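Local coordinates for protein phosphotriesterase, putative (Deinococcus radiodurans, PDB 4J35) that probably hydrolyses lactones at a two-metal centre inside a TIM barrel, and was engineered in this variant for organophosphate hydrolysis, at residues F78-S83 / T135-G140; C92-F97 / R125-E130; D227-Q232 / A241-V246. The protein carries 7 engineered substitutions. All coordinates share one frame; numbering follows the deposited sequence.

Contact 1: F78-S83 / T135-G140; sequences FLREVS and TGIRAG
A contact carried mainly by Arg80 and Ile137 joins helix 76-86 to the loop that follows helix 116-129; a nonpolar methyl packs on the flat face of a charged group, on the flank of the barrel, partly buried and away from the metal site. The clearest evidence is the position of that methyl. Ile137 CD1 sits over the centre of the Arg80 guanidinium, on one face, and its distance to Arg80 CZ is 3.5 Å. Ile137 CG1 lies 3.5 Å from Arg80 NH1. Arg80 runs out with CG anti to the backbone N (chi1 -179°) and then bends at chi3 (67°), a course that lays the flat end of the chain against the isoleucine. In this phosphotriesterase-family TIM barrel, Leu79 and Val82 of helix 76-86 touch Ile90 of strand 89-91, while Arg80 points toward the loop. The loop is shaped at this point by an ST turn: Thr135 OG1 accepts from Ile137 N at 3.0 Å, with a fairly straight N-H...O angle of 162°, and is also hydrogen-bonded to the carbonyl of Ile132. Ile137 further touches Val6, near the chain start.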
loop_
_atom_site.group_PDB
_atom_site.type_symbol
_atom_site.label_atom_id
_atom_site.label_comp_id
_atom_site.label_asym_id
_atom_site.label_seq_id
_atom_site.Cartn_x
_atom_site.Cartn_y
_atom_site.Cartn_z
ATOM N N PHE A 78 -5.076 5.589 16.083
ATOM C CA PHE A 78 -3.941 6.498 15.928
ATOM C C PHE A 78 -4.013 7.202 14.558
ATOM O O PHE A 78 -3.893 8.423 14.467
ATOM C CB PHE A 78 -2.594 5.772 16.139
ATOM C CG PHE A 78 -1.396 6.691 16.037
ATOM C CD1 PHE A 78 -1.002 7.468 17.116
ATOM C CD2 PHE A 78 -0.686 6.803 14.857
ATOM C CE1 PHE A 78 0.059 8.338 17.001
ATOM C CE2 PHE A 78 0.383 7.673 14.749
ATOM C CZ PHE A 78 0.753 8.438 15.816
ATOM N N LEU A 79 -4.264 6.456 13.479
ATOM C CA LEU A 79 -4.430 7.105 12.183
ATOM C C LEU A 79 -5.524 8.180 12.207
ATOM O O LEU A 79 -5.385 9.225 11.579
ATOM C CB LEU A 79 -4.793 6.070 11.113
ATOM C CG LEU A 79 -3.790 4.944 10.866
ATOM C CD1 LEU A 79 -4.329 4.086 9.739
ATOM C CD2 LEU A 79 -2.399 5.452 10.512
ATOM N N ARG A 80 -6.623 7.926 12.916
ATOM C CA ARG A 80 -7.679 8.943 13.052
ATOM C C ARG A 80 -7.195 10.177 13.807
ATOM O O ARG A 80 -7.520 11.305 13.427
ATOM C CB ARG A 80 -8.919 8.362 13.737
ATOM C CG ARG A 80 -10.068 9.356 13.885
ATOM C CD ARG A 80 -11.389 8.648 14.150
ATOM N NE ARG A 80 -11.396 8.002 15.457
ATOM C CZ ARG A 80 -12.412 7.303 15.949
ATOM N NH1 ARG A 80 -13.522 7.141 15.248
ATOM N NH2 ARG A 80 -12.308 6.756 17.152
ATOM N N GLU A 81 -6.388 9.984 14.842
ATOM C CA GLU A 81 -5.812 11.126 15.550
ATOM C C GLU A 81 -4.980 11.989 14.626
ATOM O O GLU A 81 -5.049 13.217 14.694
ATOM C CB GLU A 81 -4.893 10.687 16.683
ATOM C CG GLU A 81 -5.563 10.075 17.862
ATOM C CD GLU A 81 -4.561 9.757 18.955
ATOM O OE1 GLU A 81 -3.832 10.681 19.400
ATOM O OE2 GLU A 81 -4.498 8.581 19.359
ATOM N N VAL A 82 -4.156 11.346 13.798
ATOM C CA VAL A 82 -3.277 12.075 12.887
ATOM C C VAL A 82 -4.116 12.841 11.859
ATOM O O VAL A 82 -3.834 13.996 11.562
ATOM C CB VAL A 82 -2.308 11.109 12.167
ATOM C CG1 VAL A 82 -1.480 11.847 11.133
ATOM C CG2 VAL A 82 -1.404 10.412 13.185
ATOM N N SER A 83 -5.146 12.184 11.316
ATOM C CA SER A 83 -6.045 12.808 10.343
ATOM C C SER A 83 -6.811 13.996 10.913
ATOM O O SER A 83 -6.891 15.051 10.283
ATOM C CB SER A 83 -7.061 11.777 9.808
ATOM O OG SER A 83 -7.891 12.366 8.806
ATOM N N THR A 135 -14.350 -0.049 17.076
ATOM C CA THR A 135 -14.227 1.416 17.087
ATOM C C THR A 135 -15.153 2.149 16.132
ATOM O O THR A 135 -15.367 3.351 16.281
ATOM C CB THR A 135 -12.827 1.868 16.695
ATOM O OG1 THR A 135 -12.580 1.485 15.338
ATOM C CG2 THR A 135 -11.784 1.255 17.608
ATOM N N GLY A 136 -15.675 1.447 15.136
ATOM C CA GLY A 136 -16.469 2.100 14.115
ATOM C C GLY A 136 -15.616 2.690 13.012
ATOM O O GLY A 136 -16.122 3.288 12.063
ATOM N N ILE A 137 -14.301 2.549 13.124
ATOM C CA ILE A 137 -13.428 2.981 12.045
ATOM C C ILE A 137 -13.359 1.860 11.015
ATOM O O ILE A 137 -12.956 0.746 11.347
ATOM C CB ILE A 137 -12.029 3.287 12.557
ATOM C CG1 ILE A 137 -12.117 4.298 13.700
ATOM C CG2 ILE A 137 -11.162 3.813 11.433
ATOM C CD1 ILE A 137 -10.790 4.658 14.291
ATOM N N ARG A 138 -13.742 2.149 9.774
ATOM C CA ARG A 138 -13.758 1.120 8.746
ATOM C C ARG A 138 -12.510 1.124 7.861
ATOM O O ARG A 138 -11.940 2.178 7.579
ATOM C CB ARG A 138 -15.025 1.243 7.898
ATOM C CG ARG A 138 -16.294 0.920 8.703
ATOM C CD ARG A 138 -17.520 1.622 8.100
ATOM N NE ARG A 138 -17.825 1.125 6.758
ATOM C CZ ARG A 138 -18.631 1.734 5.893
ATOM N NH1 ARG A 138 -19.202 2.888 6.211
ATOM N NH2 ARG A 138 -18.854 1.192 4.703
ATOM N N ALA A 139 -12.090 -0.073 7.443
ATOM C CA ALA A 139 -11.027 -0.209 6.454
ATOM C C ALA A 139 -11.541 0.248 5.094
ATOM O O ALA A 139 -12.673 -0.042 4.733
ATOM C CB ALA A 139 -10.544 -1.646 6.384
ATOM N N GLY A 140 -10.702 0.941 4.336
ATOM C CA GLY A 140 -11.097 1.465 3.028
ATOM C C GLY A 140 -10.466 0.714 1.873
ATOM O O GLY A 140 -10.810 0.940 0.701
#

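Contact 2: C92-F97 / R125-E130; sequences CATGFF and RTEVTE. Engineered in segment 92-97: Phe97 (natural residue Tyr).
Thr94 and Glu127 bury most of the surface here, with Val128 adding a smaller share. The bond between the first two is short: Thr94 OG1 donates to Glu127 OE1 at 2.7 Å, meeting the anti lone pair of that oxygen, the one directed away from OE2. Thr94 places its hydroxyl anti to the backbone N (chi1 179°), which leaves CG2 between the backbone N and the carbonyl carbon. From there the methyl meets Val128 CG2 at 4.0 Å, the two side chains crossing at about a right angle. The branches of the threonine thus divide the work, oxygen to the carboxylate and carbon to the valine. Within the TIM-barrel fold, residues 92-97 belong to the loop that leaves strand 89-91, and the last turns of helix 116-129 pack against it at Thr94. The same OE1 pairs with Arg74 in a salt bridge and accepts from Asn70 ND2, so three groups grip one oxygen, and the nearby positive charge would be expected to stabilise the ionised carboxylate. Lacking both branches, an alanine here removes the hydroxyl donor and the methyl, and the carboxylate is likely to be held less firmly while a gap opens beside Val128 CG2. Glu127 reaches across with an extended chain beyond CG, and this brings its OE1 close to the threonine's carbon as well as its oxygen, 3.3 Å from Thr94 CB.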
loop_
_atom_site.group_PDB
_atom_site.type_symbol
_atom_site.label_atom_id
_atom_site.label_comp_id
_atom_site.label_asym_id
_atom_site.label_seq_id
_atom_site.Cartn_x
_atom_site.Cartn_y
_atom_site.Cartn_z
ATOM N N CYS A 92 -7.356 3.174 5.757
ATOM C CA CYS A 92 -6.584 2.068 6.305
ATOM C C CYS A 92 -7.025 0.758 5.700
ATOM O O CYS A 92 -8.024 0.718 5.011
ATOM C CB CYS A 92 -6.659 2.011 7.835
ATOM S SG CYS A 92 -8.215 1.502 8.531
ATOM N N ALA A 93 -6.221 -0.271 5.943
ATOM C CA ALA A 93 -6.371 -1.571 5.313
ATOM C C ALA A 93 -6.950 -2.624 6.237
ATOM O O ALA A 93 -6.837 -2.552 7.462
ATOM C CB ALA A 93 -5.013 -2.046 4.823
ATOM N N THR A 94 -7.517 -3.670 5.619
ATOM C CA THR A 94 -7.760 -4.927 6.314
ATOM C C THR A 94 -7.028 -6.032 5.551
ATOM O O THR A 94 -7.135 -6.123 4.332
ATOM C CB THR A 94 -9.240 -5.262 6.400
ATOM O OG1 THR A 94 -9.395 -6.514 7.059
ATOM C CG2 THR A 94 -9.899 -5.310 5.012
ATOM N N GLY A 95 -6.221 -6.815 6.257
ATOM C CA GLY A 95 -5.492 -7.890 5.617
ATOM C C GLY A 95 -4.358 -8.389 6.470
ATOM O O GLY A 95 -4.072 -7.819 7.536
ATOM N N PHE A 96 -3.706 -9.457 6.018
ATOM C CA PHE A 96 -2.529 -9.981 6.734
ATOM C C PHE A 96 -1.345 -10.053 5.785
ATOM O O PHE A 96 -1.534 -10.094 4.576
ATOM C CB PHE A 96 -2.797 -11.396 7.208
ATOM C CG PHE A 96 -3.361 -11.508 8.593
ATOM C CD1 PHE A 96 -4.577 -10.951 8.922
ATOM C CD2 PHE A 96 -2.711 -12.248 9.540
ATOM C CE1 PHE A 96 -5.129 -11.115 10.181
ATOM C CE2 PHE A 96 -3.257 -12.431 10.814
ATOM C CZ PHE A 96 -4.468 -11.846 11.131
ATOM N N PHE A 97 -0.133 -10.130 6.325
ATOM C CA PHE A 97 1.083 -10.046 5.501
ATOM C C PHE A 97 1.511 -11.411 4.924
ATOM O O PHE A 97 1.064 -12.449 5.404
ATOM C CB PHE A 97 2.188 -9.441 6.376
ATOM C CG PHE A 97 3.295 -8.783 5.633
ATOM C CD1 PHE A 97 3.040 -7.854 4.623
ATOM C CD2 PHE A 97 4.613 -8.998 6.024
ATOM C CE1 PHE A 97 4.090 -7.192 3.972
ATOM C CE2 PHE A 97 5.671 -8.327 5.384
ATOM C CZ PHE A 97 5.407 -7.428 4.356
ATOM N N ARG A 125 -14.879 -8.595 5.712
ATOM C CA ARG A 125 -16.170 -7.998 5.418
ATOM C C ARG A 125 -16.561 -7.078 6.559
ATOM O O ARG A 125 -17.029 -5.967 6.330
ATOM C CB ARG A 125 -17.251 -9.067 5.231
ATOM C CG ARG A 125 -18.609 -8.450 4.841
ATOM C CD ARG A 125 -19.747 -9.442 4.875
ATOM N NE ARG A 125 -19.843 -10.153 6.152
ATOM C CZ ARG A 125 -20.319 -9.627 7.280
ATOM N NH1 ARG A 125 -20.744 -8.365 7.312
ATOM N NH2 ARG A 125 -20.365 -10.361 8.392
ATOM N N THR A 126 -16.350 -7.546 7.789
ATOM C CA THR A 126 -16.742 -6.796 8.979
ATOM C C THR A 126 -15.928 -5.510 9.091
ATOM O O THR A 126 -16.449 -4.435 9.436
ATOM C CB THR A 126 -16.535 -7.626 10.266
ATOM O OG1 THR A 126 -17.382 -8.784 10.234
ATOM C CG2 THR A 126 -16.832 -6.792 11.518
ATOM N N GLU A 127 -14.638 -5.600 8.796
ATOM C CA GLU A 127 -13.796 -4.418 8.962
ATOM C C GLU A 127 -14.062 -3.373 7.860
ATOM O O GLU A 127 -13.906 -2.177 8.086
ATOM C CB GLU A 127 -12.314 -4.818 9.086
ATOM C CG GLU A 127 -12.023 -5.606 10.361
ATOM C CD GLU A 127 -10.530 -5.862 10.608
ATOM O OE1 GLU A 127 -9.755 -5.925 9.627
ATOM O OE2 GLU A 127 -10.150 -5.980 11.794
ATOM N N VAL A 128 -14.484 -3.820 6.683
ATOM C CA VAL A 128 -14.827 -2.920 5.576
ATOM C C VAL A 128 -16.226 -2.293 5.766
ATOM O O VAL A 128 -16.448 -1.118 5.424
ATOM C CB VAL A 128 -14.844 -3.710 4.217
ATOM C CG1 VAL A 128 -15.650 -2.981 3.139
ATOM C CG2 VAL A 128 -13.424 -3.989 3.735
ATOM N N THR A 129 -17.181 -3.087 6.251
ATOM C CA THR A 129 -18.577 -2.643 6.291
ATOM C C THR A 129 -18.981 -2.064 7.650
ATOM O O THR A 129 -19.794 -1.143 7.689
ATOM C CB THR A 129 -19.578 -3.758 5.872
ATOM O OG1 THR A 129 -19.636 -4.764 6.883
ATOM C CG2 THR A 129 -19.184 -4.385 4.552
ATOM N N GLU A 130 -18.377 -2.548 8.743
ATOM C CA GLU A 130 -18.806 -2.169 10.104
ATOM C C GLU A 130 -17.760 -1.447 10.921
ATOM O O GLU A 130 -18.032 -0.407 11.516
ATOM C CB GLU A 130 -19.190 -3.394 10.925
ATOM C CG GLU A 130 -20.370 -4.164 10.409
ATOM C CD GLU A 130 -20.662 -5.368 11.295
ATOM O OE1 GLU A 130 -20.485 -5.253 12.537
ATOM O OE2 GLU A 130 -21.045 -6.428 10.746
#

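Contact 3: D227-Q232 / A241-V246; sequences DRIGLQ and AERLSV
Arg243 spans the contact from helix 240-251 and delivers its guanidinium to the backbone of the loop after strand 223-226. Its CG stands anti to the carbonyl carbon (chi1 -73°) and the chain is extended from there to NE; this course carries the charged end to the type II turn that runs from Arg228 to Leu231. Leu231 O lies at the edge of the guanidinium, near its plane, and receives two donors from it: Arg243 NH2 at 2.9 Å, with an N-H...O angle of 146° and the oxygen 18° out of the guanidinium plane, and Arg243 NH1 more weakly at 3.3 Å. Thr237 OG1 is a further partner of this carbonyl. Arg228 O is different. It stands over one face of the group, 3.1 Å from Arg243 NH2 but at a poor angle for bonding, and its donor is Leu231 N at 3.0 Å, the bond that closes the turn. Arg243 NE is paired with Asp206 OD2, which also accepts from Arg228 N, and NH1 is paired with Asp240 OD1, which also accepts from Gly230 N. Ile229 CG1 packs on the aliphatic part, 3.9 Å from Arg243 CD. At the helix start, a water donates to Gln232 OE1 and accepts from Ala241 N, while the same OE1 accepts from Asp240 N. Arg228 turns its own side chain from the helix to pair with Asp264, a ligand of the cobalt site. A buried charge balanced by two carboxylates and clamped on a carbonyl is likely to fix the shape of this turn.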
loop_
_atom_site.group_PDB
_atom_site.type_symbol
_atom_site.label_atom_id
_atom_site.label_comp_id
_atom_site.label_asym_id
_atom_site.label_seq_id
_atom_site.Cartn_x
_atom_site.Cartn_y
_atom_site.Cartn_z
ATOM N N ASP A 227 5.548 1.716 -6.080
ATOM C CA ASP A 227 5.214 2.285 -4.796
ATOM C C ASP A 227 6.300 2.171 -3.723
ATOM O O ASP A 227 6.004 2.358 -2.548
ATOM C CB ASP A 227 3.902 1.725 -4.286
ATOM C CG ASP A 227 3.895 0.202 -4.240
ATOM O OD1 ASP A 227 4.977 -0.400 -4.317
ATOM O OD2 ASP A 227 2.801 -0.393 -4.174
ATOM N N ARG A 228 7.533 1.875 -4.125
ATOM C CA ARG A 228 8.665 1.939 -3.179
ATOM C C ARG A 228 9.721 2.934 -3.696
ATOM O O ARG A 228 10.935 2.740 -3.525
ATOM C CB ARG A 228 9.266 0.551 -2.963
ATOM C CG ARG A 228 8.184 -0.532 -2.824
ATOM C CD ARG A 228 8.740 -1.867 -2.444
ATOM N NE ARG A 228 8.972 -1.958 -1.013
ATOM C CZ ARG A 228 9.489 -3.021 -0.410
ATOM N NH1 ARG A 228 9.783 -4.114 -1.112
ATOM N NH2 ARG A 228 9.691 -2.995 0.904
ATOM N N ILE A 229 9.238 3.993 -4.331
ATOM C CA ILE A 229 10.112 4.985 -4.946
ATOM C C ILE A 229 10.905 5.643 -3.816
ATOM O O ILE A 229 10.332 6.086 -2.836
ATOM C CB ILE A 229 9.340 6.053 -5.746
ATOM C CG1 ILE A 229 8.566 5.375 -6.917
ATOM C CG2 ILE A 229 10.284 7.100 -6.320
ATOM C CD1 ILE A 229 7.677 6.315 -7.693
ATOM N N GLY A 230 12.216 5.647 -3.978
ATOM C CA GLY A 230 13.129 6.186 -2.952
ATOM C C GLY A 230 13.922 5.091 -2.247
ATOM O O GLY A 230 14.968 5.380 -1.662
ATOM N N LEU A 231 13.445 3.840 -2.300
ATOM C CA LEU A 231 14.157 2.727 -1.665
ATOM C C LEU A 231 15.063 2.065 -2.707
ATOM O O LEU A 231 14.599 1.291 -3.537
ATOM C CB LEU A 231 13.160 1.719 -1.083
ATOM C CG LEU A 231 13.691 0.535 -0.273
ATOM C CD1 LEU A 231 14.528 1.053 0.898
ATOM C CD2 LEU A 231 12.513 -0.323 0.220
ATOM N N GLN A 232 16.357 2.365 -2.664
ATOM C CA GLN A 232 17.231 2.126 -3.823
ATOM C C GLN A 232 18.318 1.074 -3.596
ATOM O O GLN A 232 19.233 1.280 -2.830
ATOM C CB GLN A 232 17.904 3.433 -4.262
ATOM C CG GLN A 232 16.951 4.573 -4.578
ATOM C CD GLN A 232 17.625 5.732 -5.304
ATOM O OE1 GLN A 232 17.837 5.671 -6.509
ATOM N NE2 GLN A 232 17.929 6.810 -4.576
ATOM N N ALA A 241 16.349 5.657 -10.863
ATOM C CA ALA A 241 16.623 5.917 -12.269
ATOM C C ALA A 241 16.102 4.761 -13.105
ATOM O O ALA A 241 15.533 4.977 -14.177
ATOM C CB ALA A 241 18.110 6.125 -12.507
ATOM N N GLU A 242 16.286 3.539 -12.613
ATOM C CA GLU A 242 15.775 2.368 -13.320
ATOM C C GLU A 242 14.250 2.352 -13.266
ATOM O O GLU A 242 13.581 2.060 -14.271
ATOM C CB GLU A 242 16.343 1.076 -12.734
ATOM C CG GLU A 242 17.862 0.986 -12.813
ATOM C CD GLU A 242 18.445 -0.117 -11.940
ATOM O OE1 GLU A 242 17.864 -0.414 -10.877
ATOM O OE2 GLU A 242 19.494 -0.687 -12.314
ATOM N N ARG A 243 13.698 2.657 -12.095
ATOM C CA ARG A 243 12.256 2.803 -11.968
ATOM C C ARG A 243 11.731 3.725 -13.048
ATOM O O ARG A 243 10.815 3.374 -13.767
ATOM C CB ARG A 243 11.868 3.381 -10.609
ATOM C CG ARG A 243 12.031 2.414 -9.458
ATOM C CD ARG A 243 11.433 2.970 -8.169
ATOM N NE ARG A 243 11.480 1.969 -7.104
ATOM C CZ ARG A 243 12.537 1.712 -6.335
ATOM N NH1 ARG A 243 13.666 2.406 -6.460
ATOM N NH2 ARG A 243 12.459 0.753 -5.425
ATOM N N LEU A 244 12.300 4.915 -13.157
ATOM C CA LEU A 244 11.709 5.931 -14.037
ATOM C C LEU A 244 11.909 5.587 -15.507
ATOM O O LEU A 244 11.132 5.998 -16.357
ATOM C CB LEU A 244 12.265 7.327 -13.748
ATOM C CG LEU A 244 12.012 7.869 -12.344
ATOM C CD1 LEU A 244 12.512 9.289 -12.248
ATOM C CD2 LEU A 244 10.547 7.788 -11.951
ATOM N N SER A 245 12.963 4.838 -15.795
ATOM C CA SER A 245 13.193 4.361 -17.140
ATOM C C SER A 245 12.026 3.447 -17.570
ATOM O O SER A 245 11.501 3.595 -18.675
ATOM C CB SER A 245 14.526 3.612 -17.204
ATOM O OG SER A 245 14.804 3.181 -18.526
ATOM N N VAL A 246 11.601 2.529 -16.698
ATOM C CA VAL A 246 10.490 1.618 -17.036
ATOM C C VAL A 246 9.217 2.426 -17.108
ATOM O O VAL A 246 8.418 2.282 -18.031
ATOM C CB VAL A 246 10.305 0.489 -16.001
ATOM C CG1 VAL A 246 9.116 -0.418 -16.376
ATOM C CG2 VAL A 246 11.555 -0.337 -15.892
HETATM O O HOH W 1 18.985 6.613 -9.291
#

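Contacts 1 and 2 adjoin, nested along the chain with centres 12 Å apart, and are linked by probable backbone hydrogen bonds from loop 135-140: Gly140 N meets Cys92 O of segment 92-97 at 2.8 Å, and Ala139 N meets Glu127 O of helix 116-129 at 2.9 Å. Contact 3 is set on the opposite side of the chain's centre, about 30 Å from contact 1 between centres. Contact 1 is the partly buried one and rests on methyl-to-guanidinium packing. The two buried contacts are mainly polar, each with some aliphatic packing: contact 2 pairs side chain with side chain, whereas contact 3 pairs an arginine with main-chain oxygen and comes near the metals through the Arg228 side chain.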